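Local coordinates for protein transcriptional regulator AefR (Pseudomonas syringae pv. tomato, PDB 3CDL) that probably binds cis-regulatory DNA as a dimeric TetR-family transcription factor, pairing a helix-turn-helix domain with an all-helical C-terminal domain, at residues S42-T45 / V46-F50; F154-T157 / Q158-L162. One frame throughout, in Å; residues are numbered along the deposited sequence.

Contact 1: residues S42-T45 / V46-F50; sequences SKRT and VYNHF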
loop_
_atom_site.group_PDB
_atom_site.type_symbol
_atom_site.label_atom_id
_atom_site.label_comp_id
_atom_site.label_asym_id
_atom_site.label_seq_id
_atom_site.Cartn_x
_atom_site.Cartn_y
_atom_site.Cartn_z
ATOM N N SER B 42 10.357 19.967 -28.177
ATOM C CA SER B 42 10.978 19.227 -29.291
ATOM C C SER B 42 11.573 17.916 -28.757
ATOM O O SER B 42 12.198 17.921 -27.672
ATOM C CB SER B 42 12.066 20.082 -30.005
ATOM O OG SER B 42 13.265 20.286 -29.170
ATOM N N LYS B 43 11.373 16.803 -29.508
ATOM C CA LYS B 43 11.965 15.509 -29.132
ATOM C C LYS B 43 13.348 15.759 -28.551
ATOM O O LYS B 43 13.747 15.142 -27.558
ATOM C CB LYS B 43 12.086 14.561 -30.331
ATOM C CG LYS B 43 10.805 13.861 -30.751
ATOM C CD LYS B 43 10.885 13.459 -32.220
ATOM C CE LYS B 43 9.517 13.098 -32.790
ATOM N NZ LYS B 43 9.465 13.269 -34.273
ATOM N N ARG B 44 14.038 16.710 -29.174
ATOM C CA ARG B 44 15.395 17.107 -28.838
ATOM C C ARG B 44 15.536 17.606 -27.389
ATOM O O ARG B 44 16.324 17.048 -26.623
ATOM C CB ARG B 44 15.877 18.152 -29.864
ATOM C CG ARG B 44 17.399 18.493 -29.803
ATOM C CD ARG B 44 17.494 19.852 -30.609
ATOM N NE ARG B 44 18.832 20.450 -30.521
ATOM C CZ ARG B 44 19.856 20.105 -31.408
ATOM N NH1 ARG B 44 19.721 19.109 -32.388
ATOM N NH2 ARG B 44 21.022 20.748 -31.249
ATOM N N THR B 45 14.776 18.628 -27.000
ATOM C CA THR B 45 14.946 19.182 -25.650
ATOM C C THR B 45 14.547 18.165 -24.560
ATOM O O THR B 45 15.014 18.233 -23.423
ATOM C CB THR B 45 14.248 20.564 -25.457
ATOM O OG1 THR B 45 12.835 20.427 -25.641
ATOM C CG2 THR B 45 14.796 21.609 -26.440
ATOM N N VAL B 46 13.704 17.206 -24.933
ATOM C CA VAL B 46 13.347 16.088 -24.066
ATOM C C VAL B 46 14.548 15.176 -23.795
ATOM O O VAL B 46 14.786 14.807 -22.646
ATOM C CB VAL B 46 12.155 15.261 -24.644
ATOM C CG1 VAL B 46 12.043 13.896 -23.974
ATOM C CG2 VAL B 46 10.854 16.023 -24.479
ATOM N N TYR B 47 15.300 14.817 -24.839
ATOM C CA TYR B 47 16.446 13.917 -24.663
ATOM C C TYR B 47 17.603 14.569 -23.909
ATOM O O TYR B 47 18.368 13.885 -23.219
ATOM C CB TYR B 47 16.915 13.312 -25.997
ATOM C CG TYR B 47 16.010 12.210 -26.524
ATOM C CD1 TYR B 47 15.914 10.987 -25.869
ATOM C CD2 TYR B 47 15.250 12.394 -27.683
ATOM C CE1 TYR B 47 15.074 9.971 -26.348
ATOM C CE2 TYR B 47 14.409 11.383 -28.171
ATOM C CZ TYR B 47 14.332 10.178 -27.492
ATOM O OH TYR B 47 13.518 9.184 -27.961
ATOM N N ASN B 48 17.712 15.894 -24.054
ATOM C CA ASN B 48 18.669 16.715 -23.318
ATOM C C ASN B 48 18.505 16.530 -21.813
ATOM O O ASN B 48 19.465 16.221 -21.108
ATOM C CB ASN B 48 18.500 18.197 -23.680
ATOM C CG ASN B 48 18.930 18.520 -25.114
ATOM O OD1 ASN B 48 19.828 17.879 -25.683
ATOM N ND2 ASN B 48 18.297 19.541 -25.696
ATOM N N HIS B 49 17.281 16.704 -21.328
ATOM C CA HIS B 49 16.996 16.520 -19.911
ATOM C C HIS B 49 17.045 15.057 -19.476
ATOM O O HIS B 49 17.679 14.732 -18.474
ATOM C CB HIS B 49 15.680 17.197 -19.527
ATOM C CG HIS B 49 15.804 18.688 -19.372
ATOM N ND1 HIS B 49 14.816 19.566 -19.766
ATOM C CD2 HIS B 49 16.811 19.455 -18.881
ATOM C CE1 HIS B 49 15.206 20.808 -19.519
ATOM N NE2 HIS B 49 16.414 20.768 -18.984
ATOM N N PHE B 50 16.406 14.176 -20.248
ATOM C CA PHE B 50 16.379 12.743 -19.950
ATOM C C PHE B 50 16.708 11.935 -21.183
ATOM O O PHE B 50 15.887 11.866 -22.105
ATOM C CB PHE B 50 15.003 12.329 -19.436
ATOM C CG PHE B 50 14.512 13.170 -18.297
ATOM C CD1 PHE B 50 14.897 12.879 -16.984
ATOM C CD2 PHE B 50 13.684 14.263 -18.534
ATOM C CE1 PHE B 50 14.454 13.653 -15.918
ATOM C CE2 PHE B 50 13.237 15.048 -17.478
ATOM C CZ PHE B 50 13.627 14.744 -16.165
#

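Contact 2: residues F154-T157 / Q158-L162; sequences FAAT and QMHAL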
loop_
_atom_site.group_PDB
_atom_site.type_symbol
_atom_site.label_atom_id
_atom_site.label_comp_id
_atom_site.label_asym_id
_atom_site.label_seq_id
_atom_site.Cartn_x
_atom_site.Cartn_y
_atom_site.Cartn_z
ATOM N N PHE B 154 12.247 -0.446 11.950
ATOM C CA PHE B 154 11.013 -1.136 12.335
ATOM C C PHE B 154 9.981 -0.132 12.897
ATOM O O PHE B 154 8.799 -0.140 12.534
ATOM C CB PHE B 154 11.351 -2.241 13.335
ATOM C CG PHE B 154 10.234 -3.201 13.588
ATOM C CD1 PHE B 154 10.089 -4.341 12.802
ATOM C CD2 PHE B 154 9.322 -2.979 14.631
ATOM C CE1 PHE B 154 9.058 -5.235 13.029
ATOM C CE2 PHE B 154 8.274 -3.885 14.878
ATOM C CZ PHE B 154 8.153 -5.014 14.074
ATOM N N ALA B 155 10.442 0.778 13.740
ATOM C CA ALA B 155 9.561 1.711 14.399
ATOM C C ALA B 155 9.010 2.765 13.430
ATOM O O ALA B 155 7.816 3.105 13.481
ATOM C CB ALA B 155 10.281 2.361 15.569
ATOM N N ALA B 156 9.862 3.257 12.538
ATOM C CA ALA B 156 9.473 4.263 11.543
ATOM C C ALA B 156 8.391 3.744 10.588
ATOM O O ALA B 156 7.472 4.490 10.193
ATOM C CB ALA B 156 10.709 4.754 10.766
ATOM N N THR B 157 8.486 2.463 10.238
ATOM C CA THR B 157 7.524 1.824 9.330
ATOM C C THR B 157 6.098 1.863 9.878
ATOM O O THR B 157 5.170 2.231 9.175
ATOM C CB THR B 157 7.994 0.401 8.975
ATOM O OG1 THR B 157 9.328 0.497 8.461
ATOM C CG2 THR B 157 7.053 -0.274 7.931
ATOM N N GLN B 158 5.957 1.508 11.145
ATOM C CA GLN B 158 4.702 1.590 11.878
ATOM C C GLN B 158 4.237 3.036 11.913
ATOM O O GLN B 158 3.077 3.344 11.575
ATOM C CB GLN B 158 4.915 1.070 13.301
ATOM C CG GLN B 158 5.371 -0.390 13.371
ATOM C CD GLN B 158 5.602 -0.842 14.788
ATOM O OE1 GLN B 158 4.933 -1.743 15.256
ATOM N NE2 GLN B 158 6.538 -0.206 15.494
HETATM N N MSE B 159 5.163 3.930 12.265
HETATM C CA MSE B 159 4.897 5.365 12.291
HETATM C C MSE B 159 4.257 5.794 10.968
HETATM O O MSE B 159 3.205 6.402 10.944
HETATM C CB MSE B 159 6.210 6.131 12.521
HETATM C CG MSE B 159 6.127 7.259 13.541
HETATM SE SE MSE B 159 7.677 8.467 13.542
HETATM C CE MSE B 159 8.099 8.441 15.423
ATOM N N HIS B 160 4.942 5.465 9.870
ATOM C CA HIS B 160 4.526 5.801 8.515
ATOM C C HIS B 160 3.225 5.150 8.088
ATOM O O HIS B 160 2.387 5.810 7.455
ATOM C CB HIS B 160 5.633 5.477 7.519
ATOM C CG HIS B 160 6.619 6.586 7.361
ATOM N ND1 HIS B 160 7.928 6.495 7.797
ATOM C CD2 HIS B 160 6.485 7.827 6.829
ATOM C CE1 HIS B 160 8.564 7.623 7.522
ATOM N NE2 HIS B 160 7.710 8.455 6.947
ATOM N N ALA B 161 3.078 3.868 8.444
ATOM C CA ALA B 161 1.861 3.076 8.242
ATOM C C ALA B 161 0.626 3.688 8.878
ATOM O O ALA B 161 -0.466 3.615 8.338
ATOM C CB ALA B 161 2.063 1.650 8.814
ATOM N N LEU B 162 0.788 4.268 10.050
ATOM C CA LEU B 162 -0.352 4.860 10.745
ATOM C C LEU B 162 -0.935 6.063 9.997
ATOM O O LEU B 162 -2.087 6.365 10.188
ATOM C CB LEU B 162 0.024 5.213 12.192
ATOM C CG LEU B 162 -0.321 4.232 13.349
ATOM C CD1 LEU B 162 -1.141 2.993 12.935
ATOM C CD2 LEU B 162 0.890 3.859 14.249
#

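Contact 1: residues S42-T45 / V46-F50
Asn48 folds back over the preceding turn of helix 43-49, onto Arg44 and Thr45. Its CB lies 3.5 Å from Thr45 O. The next atom, CG, is set anti to its own carbonyl carbon (chi1 -69°), which turns the amide toward the start of the helix and brings CG to 3.4 Å from Arg44 O. At the tip, ND2 comes 3.4 Å from Thr45 CA and OD1 stays near Arg44 O; although ND2 is also close to that oxygen, the angle is too poor for a hydrogen bond. Arg44 O is taken instead by the backbone, Asn48 N donating to it at 3.1 Å. The side chains of Thr45 and Asn48 cross at a slant, the methyl CG2 of Thr45 staying farther from ND2 than CA does.

At the start of the helix, Ser42 is the N-cap: Thr45 N donates to Ser42 OG (3.1 Å, 159° at the hydrogen), while Ser42 O receives Val46 N. Lys43 O accepts from Tyr47 N and also lies 3.1 Å from Tyr47 CD2, the ring lying obliquely beside it. The bond from His49 N to Thr45 O is weak at 3.4 Å, just before Phe50 leaves helical geometry.

This is the second helix of the predicted helix-turn-helix, in TetR proteins the recognition helix. Val46 is buried against Met32 and Ala36 of helix 32-39, Phe50 packs between helices 9-24 and 53-64, and Lys43, Arg44, Tyr47 and Asn48 are exposed, consistent with a DNA-reading surface.

Contact 2: residues F154-T157 / Q158-L162
Gln158 lies across Phe154 one turn back; its chain is extended beyond CG, and OE1 ends 4.0 Å from Phe154 CE2. Ring and amide planes are 57° apart, and the two side chains meet at a slant. Nearer the backbone, Gln158 CG rests 3.5 Å from Phe154 O. Phe154 CG, anti to the backbone N (chi1 -168°), carries the ring to the amide; the same ring stacks with Phe166 of the second subunit.

Met159, a selenomethionine deposited in two conformers, starts with CB 3.1 Å from Ala156 O; in the conformer described its end leads away from Ala156, toward Phe134, Ile138 and Phe195. Its N donates to Ala155 O. His160 puts two nitrogens on one acceptor: N reaches Ala156 O at 2.7 Å, and ND1 adds a weak bond to that oxygen at 3.2 Å, bent to 127° at the hydrogen. Ala161 N donates to Thr157 O at 2.8 Å, with Ala161 CB also against this carbonyl.

The buried Gln158 amide is satisfied at both ends, NE2 by Tyr199 and OE1 by Ser190 of the second subunit. Such bonds should limit its rotation beside the ring of Phe154. The Gln158 amide and the Phe154 ring both meet the second subunit, whereas the paired bonds to Ala156 O may help to orient the imidazole that stacks on Phe134.

Contact 1 comes first along the chain, in helix 43-49 of the TetR-type N-terminal region; contact 2 follows about a hundred residues later, in helix 152-167 of the AefR-like C-terminal region. The two share no helix and do not touch: their centres are 39 Å apart, their nearest atoms about 24 Å, on opposite sides of the centre of the chain. Contact 1 lies on an exposed helix, and no other protein chain of the assembly touches it, whereas contact 2 is buried and meets the second subunit. This separation fits the TetR plan, in which a probable DNA-binding head is carried by a helical body that pairs two subunits.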